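Side-chain contacts in lectin (Trichosanthes anguina, PDB 4HR6), which binds carbohydrate as a three-chain, nontoxic seed lectin homologous to the type II ribosome-inactivating proteins: residues B[16-21]-B[25-30]; B[61-64]-B[69-72]; B[77-82]-B[142-147]; B[181-184]-B[189-192]. All coordinates share one frame; numbering follows the deposited sequence.

Contact 1 of 4, residues B[16-21]-B[25-30]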
loop_
_atom_site.group_PDB
_atom_site.type_symbol
_atom_site.label_atom_id
_atom_site.label_comp_id
_atom_site.label_asym_id
_atom_site.label_seq_id
_atom_site.Cartn_x
_atom_site.Cartn_y
_atom_site.Cartn_z
ATOM N N ILE B 16 -21.550 20.487 -11.226
ATOM C CA ILE B 16 -21.073 21.256 -10.082
ATOM C C ILE B 16 -19.557 21.382 -10.149
ATOM O O ILE B 16 -18.888 20.534 -10.725
ATOM C CB ILE B 16 -21.466 20.629 -8.747
ATOM C CG1 ILE B 16 -20.763 19.282 -8.530
ATOM C CG2 ILE B 16 -22.988 20.475 -8.665
ATOM C CD1 ILE B 16 -21.032 18.694 -7.165
ATOM N N THR B 17 -19.031 22.461 -9.581
ATOM C CA THR B 17 -17.602 22.644 -9.479
ATOM C C THR B 17 -17.224 22.605 -8.012
ATOM O O THR B 17 -17.727 23.382 -7.210
ATOM C CB THR B 17 -17.158 23.981 -10.077
ATOM O OG1 THR B 17 -17.420 23.967 -11.473
ATOM C CG2 THR B 17 -15.673 24.192 -9.883
ATOM N N LEU B 18 -16.293 21.723 -7.694
ATOM C CA LEU B 18 -15.888 21.470 -6.340
ATOM C C LEU B 18 -14.450 21.947 -6.147
ATOM O O LEU B 18 -13.575 21.650 -6.967
ATOM C CB LEU B 18 -16.022 19.982 -6.110
ATOM C CG LEU B 18 -15.653 19.412 -4.761
ATOM C CD1 LEU B 18 -16.710 19.748 -3.734
ATOM C CD2 LEU B 18 -15.507 17.908 -4.938
ATOM N N ALA B 19 -14.212 22.696 -5.073
ATOM C CA ALA B 19 -12.897 23.282 -4.815
ATOM C C ALA B 19 -12.216 22.566 -3.660
ATOM O O ALA B 19 -12.824 22.313 -2.624
ATOM C CB ALA B 19 -13.018 24.777 -4.517
ATOM N N ILE B 20 -10.952 22.235 -3.864
ATOM C CA ILE B 20 -10.198 21.397 -2.948
ATOM C C ILE B 20 -8.936 22.127 -2.536
ATOM O O ILE B 20 -8.202 22.608 -3.386
ATOM C CB ILE B 20 -9.799 20.061 -3.619
ATOM C CG1 ILE B 20 -10.939 19.053 -3.529
ATOM C CG2 ILE B 20 -8.586 19.442 -2.948
ATOM C CD1 ILE B 20 -12.055 19.299 -4.499
ATOM N N ASP B 21 -8.703 22.192 -1.230
ATOM C CA ASP B 21 -7.493 22.765 -0.648
ATOM C C ASP B 21 -6.374 21.746 -0.829
ATOM O O ASP B 21 -6.455 20.678 -0.265
ATOM C CB ASP B 21 -7.746 23.014 0.839
ATOM C CG ASP B 21 -6.625 23.815 1.527
ATOM O OD1 ASP B 21 -5.494 23.880 1.008
ATOM O OD2 ASP B 21 -6.889 24.376 2.613
ATOM N N MET B 25 -5.878 18.516 1.426
ATOM C CA MET B 25 -6.718 17.698 0.574
ATOM C C MET B 25 -8.134 17.503 1.128
ATOM O O MET B 25 -8.609 16.378 1.296
ATOM C CB MET B 25 -6.052 16.352 0.246
ATOM C CG MET B 25 -6.460 15.864 -1.152
ATOM S SD MET B 25 -5.803 14.251 -1.565
ATOM C CE MET B 25 -6.878 13.829 -2.935
ATOM N N VAL B 26 -8.794 18.619 1.412
ATOM C CA VAL B 26 -10.191 18.596 1.802
ATOM C C VAL B 26 -10.985 19.464 0.841
ATOM O O VAL B 26 -10.460 20.434 0.282
ATOM C CB VAL B 26 -10.432 19.116 3.235
ATOM C CG1 VAL B 26 -9.853 18.146 4.256
ATOM C CG2 VAL B 26 -9.853 20.525 3.418
ATOM N N ALA B 27 -12.254 19.115 0.683
ATOM C CA ALA B 27 -13.198 19.942 -0.033
ATOM C C ALA B 27 -13.530 21.167 0.810
ATOM O O ALA B 27 -13.793 21.045 1.979
ATOM C CB ALA B 27 -14.456 19.148 -0.324
ATOM N N VAL B 28 -13.494 22.344 0.216
ATOM C CA VAL B 28 -13.797 23.577 0.962
ATOM C C VAL B 28 -15.037 24.332 0.491
ATOM O O VAL B 28 -15.612 25.106 1.251
ATOM C CB VAL B 28 -12.599 24.559 0.962
ATOM C CG1 VAL B 28 -11.377 23.899 1.546
ATOM C CG2 VAL B 28 -12.291 25.076 -0.422
ATOM N N ALA B 29 -15.398 24.176 -0.772
ATOM C CA ALA B 29 -16.513 24.905 -1.336
ATOM C C ALA B 29 -16.959 24.270 -2.629
ATOM O O ALA B 29 -16.220 23.490 -3.232
ATOM C CB ALA B 29 -16.103 26.345 -1.622
ATOM N N TYR B 30 -18.169 24.612 -3.060
ATOM C CA TYR B 30 -18.598 24.272 -4.417
ATOM C C TYR B 30 -19.548 25.317 -4.971
ATOM O O TYR B 30 -20.126 26.101 -4.219
ATOM C CB TYR B 30 -19.278 22.889 -4.476
ATOM C CG TYR B 30 -20.755 22.867 -4.130
ATOM C CD1 TYR B 30 -21.736 22.861 -5.132
ATOM C CD2 TYR B 30 -21.171 22.835 -2.824
ATOM C CE1 TYR B 30 -23.086 22.821 -4.819
ATOM C CE2 TYR B 30 -22.509 22.813 -2.495
ATOM C CZ TYR B 30 -23.457 22.800 -3.498
ATOM O OH TYR B 30 -24.770 22.768 -3.155
#
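The beta hairpin of strands 15-21 and 26-32 is joined at its middle by Ala19, which bonds the opposite strand through both backbone polar atoms. Ala19 N gives its hydrogen to Ala29 O at 2.8 Å, while Ala19 O receives Val28 N at 2.9 Å in an almost straight bond, 174° at the hydrogen. Because two consecutive residues, Val28 and Ala29, are bonded to one, the register slips by one residue and a beta bulge results. Further along, Asp21 N reaches Val26 O at 2.9 Å, and Met25 and Val26 both face Asp21 in a G1 beta bulge. Met25 adopts the left-handed backbone conformation (phi 45°) expected at the first position of that bulge.

The hairpin belongs to the mixed N-terminal sheet of the ribosome-inactivating protein fold, with strands 3-9 and 37-40 flanking it. Leu18, Ile20, Ala27 and Tyr30 share one face, turned to helix 103-119. Leu18 CG lies anti to the backbone N (chi1 180°), which carries CD1 to 4.1 Å from the small Ala27 CB, and also beside Tyr30 CB. Ile16 CB is 4.3 Å from Tyr30 CD1; the hydroxyl of Tyr30 is hydrogen-bonded with Leu95 O. Ala19, Ala29 and Asp21 lie on the other face, where the small alanines suit the close packing. Val28 is the extra residue of the bulge; its CG2 lies 4.2 Å from Ala19 CB and its CG1 3.8 Å from Asp21 CB. Asp21 OD1 forms a salt bridge with Arg2 and also accepts a hydrogen bond from Glu23 N.

Contact 2 of 4, residues B[61-64]-B[69-72]; sequences LNFD and SLEN
Phe63 and Asp64 meet Ser69 and Leu70 in the tight connection by which the chain leaves strand 57-60 of the N-terminal sheet and enters helix 67-74, a sheet-to-helix junction of the ribosome-inactivating protein fold. Leu61 is still bonded through its backbone to Phe40, and its CB lies 4.1 Å above one face of the Phe63 ring, displaced toward the rim. Phe63 follows with CG placed between its own backbone N and carbonyl carbon (chi1 45°), a rotation that sends the ring across the Leu70 side chain at a slant. Phe63 CD1 and Leu70 CD2 are 3.8 Å apart, an apolar pairing of a flat ring with one methyl of a branched leucine that suits this buried spot. Leu70 is thus packed between Phe63 and helix 103-119, where it meets Phe107, Leu108 and Ile111.

At the next residue the contact turns polar. Asp64 N donates to Ser69 OG at 3.0 Å, with 166° at the hydrogen, so a short hydroxyl side chain ties the loop backbone to the first turn of the helix. Ser69 OG stands anti to its backbone nitrogen (chi1 -178°), reaching back over the loop to within 3.4 Å of Phe63 CB. Asp64 OD1 lies 3.0 Å from Ser69 CB, while its hydrogen bond is with Thr66 OG1, which also bonds Ser69 N. The backbone oxygen Asp64 O lies 3.7 Å from Leu70 CG.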
loop_
_atom_site.group_PDB
_atom_site.type_symbol
_atom_site.label_atom_id
_atom_site.label_comp_id
_atom_site.label_asym_id
_atom_site.label_seq_id
_atom_site.Cartn_x
_atom_site.Cartn_y
_atom_site.Cartn_z
ATOM N N LEU B 61 -22.053 26.969 5.047
ATOM C CA LEU B 61 -22.824 25.825 5.534
ATOM C C LEU B 61 -22.704 25.735 7.042
ATOM O O LEU B 61 -21.764 26.256 7.626
ATOM C CB LEU B 61 -22.340 24.532 4.850
ATOM C CG LEU B 61 -22.479 24.622 3.330
ATOM C CD1 LEU B 61 -21.696 23.555 2.596
ATOM C CD2 LEU B 61 -23.944 24.591 2.909
ATOM N N ASN B 62 -23.668 25.087 7.675
ATOM C CA ASN B 62 -23.674 24.946 9.121
ATOM C C ASN B 62 -23.089 23.610 9.575
ATOM O O ASN B 62 -23.504 23.056 10.575
ATOM C CB ASN B 62 -25.084 25.157 9.687
ATOM C CG ASN B 62 -26.095 24.164 9.144
ATOM O OD1 ASN B 62 -25.984 23.686 8.004
ATOM N ND2 ASN B 62 -27.107 23.862 9.951
ATOM N N PHE B 63 -22.106 23.115 8.825
ATOM C CA PHE B 63 -21.290 21.977 9.240
ATOM C C PHE B 63 -19.938 22.111 8.553
ATOM O O PHE B 63 -19.786 22.901 7.607
ATOM C CB PHE B 63 -21.935 20.632 8.860
ATOM C CG PHE B 63 -22.477 20.587 7.468
ATOM C CD1 PHE B 63 -21.680 20.247 6.413
ATOM C CD2 PHE B 63 -23.796 20.917 7.222
ATOM C CE1 PHE B 63 -22.188 20.213 5.127
ATOM C CE2 PHE B 63 -24.312 20.900 5.951
ATOM C CZ PHE B 63 -23.511 20.547 4.896
ATOM N N ASP B 64 -18.961 21.352 9.037
ATOM C CA ASP B 64 -17.618 21.444 8.503
ATOM C C ASP B 64 -17.261 20.184 7.709
ATOM O O ASP B 64 -18.091 19.276 7.544
ATOM C CB ASP B 64 -16.601 21.851 9.585
ATOM C CG ASP B 64 -16.365 20.812 10.625
ATOM O OD1 ASP B 64 -16.270 19.614 10.292
ATOM O OD2 ASP B 64 -16.205 21.205 11.794
ATOM N N SER B 69 -18.394 15.678 11.461
ATOM C CA SER B 69 -19.382 16.745 11.331
ATOM C C SER B 69 -20.397 16.364 10.257
ATOM O O SER B 69 -21.613 16.560 10.412
ATOM C CB SER B 69 -18.729 18.095 11.003
ATOM O OG SER B 69 -19.716 19.124 10.928
ATOM N N LEU B 70 -19.897 15.848 9.155
ATOM C CA LEU B 70 -20.778 15.409 8.076
ATOM C C LEU B 70 -21.731 14.313 8.517
ATOM O O LEU B 70 -22.909 14.340 8.159
ATOM C CB LEU B 70 -19.966 14.934 6.878
ATOM C CG LEU B 70 -19.360 16.102 6.099
ATOM C CD1 LEU B 70 -18.305 15.609 5.147
ATOM C CD2 LEU B 70 -20.451 16.845 5.341
ATOM N N GLU B 71 -21.216 13.349 9.269
ATOM C CA GLU B 71 -22.036 12.220 9.764
ATOM C C GLU B 71 -23.083 12.723 10.755
ATOM O O GLU B 71 -24.271 12.354 10.716
ATOM C CB GLU B 71 -21.145 11.151 10.405
ATOM C CG GLU B 71 -20.399 10.307 9.367
ATOM C CD GLU B 71 -19.428 9.295 9.974
ATOM O OE1 GLU B 71 -19.056 9.427 11.148
ATOM O OE2 GLU B 71 -18.998 8.366 9.267
ATOM N N ASN B 72 -22.640 13.603 11.630
ATOM C CA ASN B 72 -23.545 14.243 12.559
ATOM C C ASN B 72 -24.710 14.951 11.857
ATOM O O ASN B 72 -25.873 14.775 12.207
ATOM C CB ASN B 72 -22.770 15.245 13.387
ATOM C CG ASN B 72 -23.347 15.411 14.748
ATOM O OD1 ASN B 72 -24.181 16.286 14.982
ATOM N ND2 ASN B 72 -22.938 14.536 15.661
#

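Contact 3 of 4, residues B[77-82]-B[142-147]; sequences TRQTIV and AIVSLE
Arg78 and Glu147 join in a salt bridge, with Arg78 NH1 donating to Glu147 OE1 at 2.9 Å and 154° at the hydrogen. OE1 uses its anti lone pair, directed away from the other carboxylate oxygen, and the two flat groups are only 18° from coplanar. The acid thus approaches the guanidinium edge through a single oxygen. Val144, one helical turn before Glu147, lies over a guanidinium face, its CG1 3.8 Å above the plane and toward the rim. The other Val144 branch, CG2, touches Gln79 CG at 4.0 Å, the side chains crossing at about a right angle.

Further out, Arg78 NE is bridged to Glu71 and NH1 also to Asp148, while Phe67 makes a cation-pi contact. Gln112 of helix 103-119 bonds Glu147 OE2, fixing the carboxylate from its other oxygen. A bend at chi3 (-75°) turns the arginine head toward helix 141-159. By comparison with ricin-type relatives, this cluster probably borders the region of the adenine-binding cleft. With NE bound to Glu71, NH1 shared by Glu147 and Asp148, and a valine methyl over one face, the guanidinium is held in several directions at once, which should limit its rotation.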
loop_
_atom_site.group_PDB
_atom_site.type_symbol
_atom_site.label_atom_id
_atom_site.label_comp_id
_atom_site.label_asym_id
_atom_site.label_seq_id
_atom_site.Cartn_x
_atom_site.Cartn_y
_atom_site.Cartn_z
ATOM N N THR B 77 -23.826 7.218 9.809
ATOM C CA THR B 77 -22.392 7.079 9.584
ATOM C C THR B 77 -22.065 6.519 8.207
ATOM O O THR B 77 -22.926 6.010 7.494
ATOM C CB THR B 77 -21.741 6.182 10.645
ATOM O OG1 THR B 77 -22.161 4.831 10.443
ATOM C CG2 THR B 77 -22.128 6.651 12.067
ATOM N N ARG B 78 -20.797 6.619 7.843
ATOM C CA ARG B 78 -20.307 6.119 6.564
ATOM C C ARG B 78 -20.618 4.626 6.327
ATOM O O ARG B 78 -20.798 4.205 5.179
ATOM C CB ARG B 78 -18.793 6.345 6.472
ATOM C CG ARG B 78 -18.388 7.795 6.261
ATOM C CD ARG B 78 -16.909 8.021 6.537
ATOM N NE ARG B 78 -16.639 8.021 7.983
ATOM C CZ ARG B 78 -15.429 7.949 8.514
ATOM N NH1 ARG B 78 -14.362 7.858 7.733
ATOM N NH2 ARG B 78 -15.277 7.965 9.833
ATOM N N GLN B 79 -20.676 3.844 7.403
ATOM C CA GLN B 79 -20.955 2.403 7.331
ATOM C C GLN B 79 -22.425 2.068 7.092
ATOM O O GLN B 79 -22.818 0.911 7.140
ATOM C CB GLN B 79 -20.470 1.727 8.597
ATOM C CG GLN B 79 -18.959 1.761 8.687
ATOM C CD GLN B 79 -18.452 1.344 10.031
ATOM O OE1 GLN B 79 -18.045 2.177 10.830
ATOM N NE2 GLN B 79 -18.467 0.040 10.294
ATOM N N THR B 80 -23.216 3.098 6.817
ATOM C CA THR B 80 -24.625 2.992 6.542
ATOM C C THR B 80 -24.962 3.534 5.148
ATOM O O THR B 80 -26.058 3.342 4.647
ATOM C CB THR B 80 -25.370 3.812 7.615
ATOM O OG1 THR B 80 -25.401 3.047 8.827
ATOM C CG2 THR B 80 -26.777 4.161 7.199
ATOM N N ILE B 81 -24.030 4.223 4.509
ATOM C CA ILE B 81 -24.362 4.975 3.323
ATOM C C ILE B 81 -23.809 4.294 2.098
ATOM O O ILE B 81 -22.609 4.053 2.010
ATOM C CB ILE B 81 -23.798 6.402 3.414
ATOM C CG1 ILE B 81 -24.483 7.149 4.563
ATOM C CG2 ILE B 81 -23.998 7.141 2.109
ATOM C CD1 ILE B 81 -23.691 8.325 5.072
ATOM N N VAL B 82 -24.686 4.021 1.141
ATOM C CA VAL B 82 -24.308 3.299 -0.053
ATOM C C VAL B 82 -23.517 4.194 -0.989
ATOM O O VAL B 82 -23.833 5.374 -1.136
ATOM C CB VAL B 82 -25.536 2.693 -0.808
ATOM C CG1 VAL B 82 -26.140 1.561 -0.009
ATOM C CG2 VAL B 82 -26.617 3.734 -1.076
ATOM N N ALA B 142 -12.514 -1.875 6.638
ATOM C CA ALA B 142 -11.377 -1.802 5.748
ATOM C C ALA B 142 -11.247 -0.403 5.136
ATOM O O ALA B 142 -10.185 0.195 5.189
ATOM C CB ALA B 142 -11.492 -2.859 4.658
ATOM N N ILE B 143 -12.331 0.104 4.556
ATOM C CA ILE B 143 -12.329 1.419 3.947
ATOM C C ILE B 143 -12.244 2.520 5.018
ATOM O O ILE B 143 -11.402 3.391 4.939
ATOM C CB ILE B 143 -13.553 1.601 3.029
ATOM C CG1 ILE B 143 -13.365 0.703 1.788
ATOM C CG2 ILE B 143 -13.731 3.060 2.631
ATOM C CD1 ILE B 143 -14.413 0.791 0.702
ATOM N N VAL B 144 -13.101 2.453 6.026
ATOM C CA VAL B 144 -13.175 3.485 7.049
ATOM C C VAL B 144 -11.863 3.689 7.791
ATOM O O VAL B 144 -11.500 4.835 8.065
ATOM C CB VAL B 144 -14.330 3.208 8.023
ATOM C CG1 VAL B 144 -14.201 4.024 9.297
ATOM C CG2 VAL B 144 -15.652 3.525 7.341
ATOM N N SER B 145 -11.156 2.604 8.111
ATOM C CA SER B 145 -9.882 2.693 8.838
ATOM C C SER B 145 -8.782 3.365 8.001
ATOM O O SER B 145 -7.916 4.047 8.537
ATOM C CB SER B 145 -9.425 1.312 9.349
ATOM O OG SER B 145 -9.097 0.426 8.298
ATOM N N LEU B 146 -8.831 3.195 6.686
ATOM C CA LEU B 146 -7.928 3.911 5.804
ATOM C C LEU B 146 -8.250 5.408 5.817
ATOM O O LEU B 146 -7.356 6.234 5.957
ATOM C CB LEU B 146 -8.032 3.384 4.380
ATOM C CG LEU B 146 -7.558 1.956 4.119
ATOM C CD1 LEU B 146 -7.900 1.562 2.681
ATOM C CD2 LEU B 146 -6.070 1.834 4.363
ATOM N N GLU B 147 -9.529 5.753 5.687
ATOM C CA GLU B 147 -9.940 7.162 5.666
ATOM C C GLU B 147 -9.522 7.883 6.949
ATOM O O GLU B 147 -8.925 8.957 6.904
ATOM C CB GLU B 147 -11.451 7.278 5.469
ATOM C CG GLU B 147 -11.921 6.865 4.073
ATOM C CD GLU B 147 -13.434 6.816 3.949
ATOM O OE1 GLU B 147 -14.133 7.141 4.919
ATOM O OE2 GLU B 147 -13.945 6.436 2.886
#

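Contact 4 of 4, residues B[181-184]-B[189-192]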
loop_
_atom_site.group_PDB
_atom_site.type_symbol
_atom_site.label_atom_id
_atom_site.label_comp_id
_atom_site.label_asym_id
_atom_site.label_seq_id
_atom_site.Cartn_x
_atom_site.Cartn_y
_atom_site.Cartn_z
ATOM N N ILE B 181 -5.163 -5.580 11.654
ATOM C CA ILE B 181 -3.785 -5.714 11.224
ATOM C C ILE B 181 -3.027 -4.494 11.720
ATOM O O ILE B 181 -3.189 -3.402 11.183
ATOM C CB ILE B 181 -3.663 -5.783 9.687
ATOM C CG1 ILE B 181 -4.506 -6.913 9.133
ATOM C CG2 ILE B 181 -2.214 -5.967 9.262
ATOM C CD1 ILE B 181 -4.312 -7.127 7.645
ATOM N N GLU B 182 -2.191 -4.689 12.735
ATOM C CA GLU B 182 -1.356 -3.623 13.271
ATOM C C GLU B 182 -0.095 -3.485 12.425
ATOM O O GLU B 182 0.711 -4.396 12.352
ATOM C CB GLU B 182 -0.991 -3.923 14.721
ATOM C CG GLU B 182 -2.190 -4.034 15.648
ATOM C CD GLU B 182 -1.839 -4.552 17.038
ATOM O OE1 GLU B 182 -0.635 -4.695 17.356
ATOM O OE2 GLU B 182 -2.781 -4.824 17.818
ATOM N N VAL B 183 0.056 -2.341 11.780
ATOM C CA VAL B 183 1.170 -2.073 10.890
ATOM C C VAL B 183 2.157 -1.117 11.584
ATOM O O VAL B 183 1.770 -0.052 12.081
ATOM C CB VAL B 183 0.646 -1.429 9.585
ATOM C CG1 VAL B 183 1.781 -1.095 8.646
ATOM C CG2 VAL B 183 -0.356 -2.349 8.924
ATOM N N ASP B 184 3.430 -1.490 11.589
ATOM C CA ASP B 184 4.457 -0.721 12.276
ATOM C C ASP B 184 5.663 -0.436 11.396
ATOM O O ASP B 184 6.709 -0.052 11.896
ATOM C CB ASP B 184 4.875 -1.455 13.554
ATOM C CG ASP B 184 5.663 -2.723 13.278
ATOM O OD1 ASP B 184 6.650 -2.969 14.010
ATOM O OD2 ASP B 184 5.314 -3.457 12.319
ATOM N N PRO B 189 2.388 -4.474 1.924
ATOM C CA PRO B 189 1.819 -3.972 0.672
ATOM C C PRO B 189 0.600 -3.088 0.893
ATOM O O PRO B 189 0.358 -2.160 0.106
ATOM C CB PRO B 189 1.452 -5.253 -0.110
ATOM C CG PRO B 189 1.591 -6.380 0.839
ATOM C CD PRO B 189 2.514 -5.944 1.931
ATOM N N ILE B 190 -0.134 -3.330 1.979
ATOM C CA ILE B 190 -1.312 -2.519 2.262
ATOM C C ILE B 190 -0.965 -1.088 2.692
ATOM O O ILE B 190 -1.851 -0.276 2.907
ATOM C CB ILE B 190 -2.260 -3.184 3.266
ATOM C CG1 ILE B 190 -1.711 -3.145 4.691
ATOM C CG2 ILE B 190 -2.545 -4.617 2.848
ATOM C CD1 ILE B 190 -2.658 -3.781 5.684
ATOM N N ILE B 191 0.324 -0.778 2.790
ATOM C CA ILE B 191 0.742 0.585 2.860
ATOM C C ILE B 191 1.359 1.002 1.548
ATOM O O ILE B 191 0.848 1.885 0.868
ATOM C CB ILE B 191 1.753 0.818 4.006
ATOM C CG1 ILE B 191 1.111 0.480 5.357
ATOM C CG2 ILE B 191 2.253 2.248 3.975
ATOM C CD1 ILE B 191 -0.120 1.286 5.710
ATOM N N LEU B 192 2.461 0.352 1.206
ATOM C CA LEU B 192 3.313 0.768 0.124
ATOM C C LEU B 192 2.627 0.731 -1.242
ATOM O O LEU B 192 2.883 1.583 -2.082
ATOM C CB LEU B 192 4.556 -0.134 0.099
ATOM C CG LEU B 192 5.679 0.340 -0.820
ATOM C CD1 LEU B 192 6.127 1.727 -0.386
ATOM C CD2 LEU B 192 6.853 -0.628 -0.827
#
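Val183 and Ile191 meet tip to tip where the short helix 189-192 folds back over the antiparallel hairpin of strands 166-174 and 180-185. On a strand, residues two apart point to the same side, and here Ile181 and Val183 form a pair of apolar bumps with a shallow groove between them. Ile190 supplies the matching knob: its terminal CD1 reaches into that groove, 4.2 Å from Ile181 CG2 and equally 4.2 Å from Val183 CG2. The isoleucine chain is extended beyond CG1 (chi2 179°), giving it the length needed to bridge helix and strand. Beta-branched residues suit the strand, whereas in the helix the isoleucines serve for their apolar reach. Val183 uses both of its prongs, CG2 toward Ile190 and CG1 toward Ile191.

The packing continues beyond the pair of segments. Leu173 of the partner strand touches Ile191, and Phe167 and Tyr188 lie against Val183. Tyr134 and Tyr264 of a neighbouring lectin chain pack on Ile181 and Ile190, so the cluster lies at the interface with that subunit. The closest approach between the two segments is made by Val183 CG1, which stands anti to the valine nitrogen (chi1 178°) and ends 3.7 Å from Ile191 CG1.

Following the chain from its N terminus, the four contacts come in series, and none encloses or crosses another. Contact 1 closes the short hairpin turn within the N-terminal sheet. Contact 2 closes the equally local loop from the last strand of that sheet into helix 67-74. Contact 3 spans much more, 59 intervening residues that include helices 85-96, 103-119 and 121-132, and ties the loop after helix 67-74 to helix 141-159. Contacts 2 and 3 touch directly, through Glu71 OE2 and Arg78 NE, 2.7 Å apart. Contact 4 lies last, closing the turn after the C-terminal hairpin, its centre about 18 Å from that of contact 3.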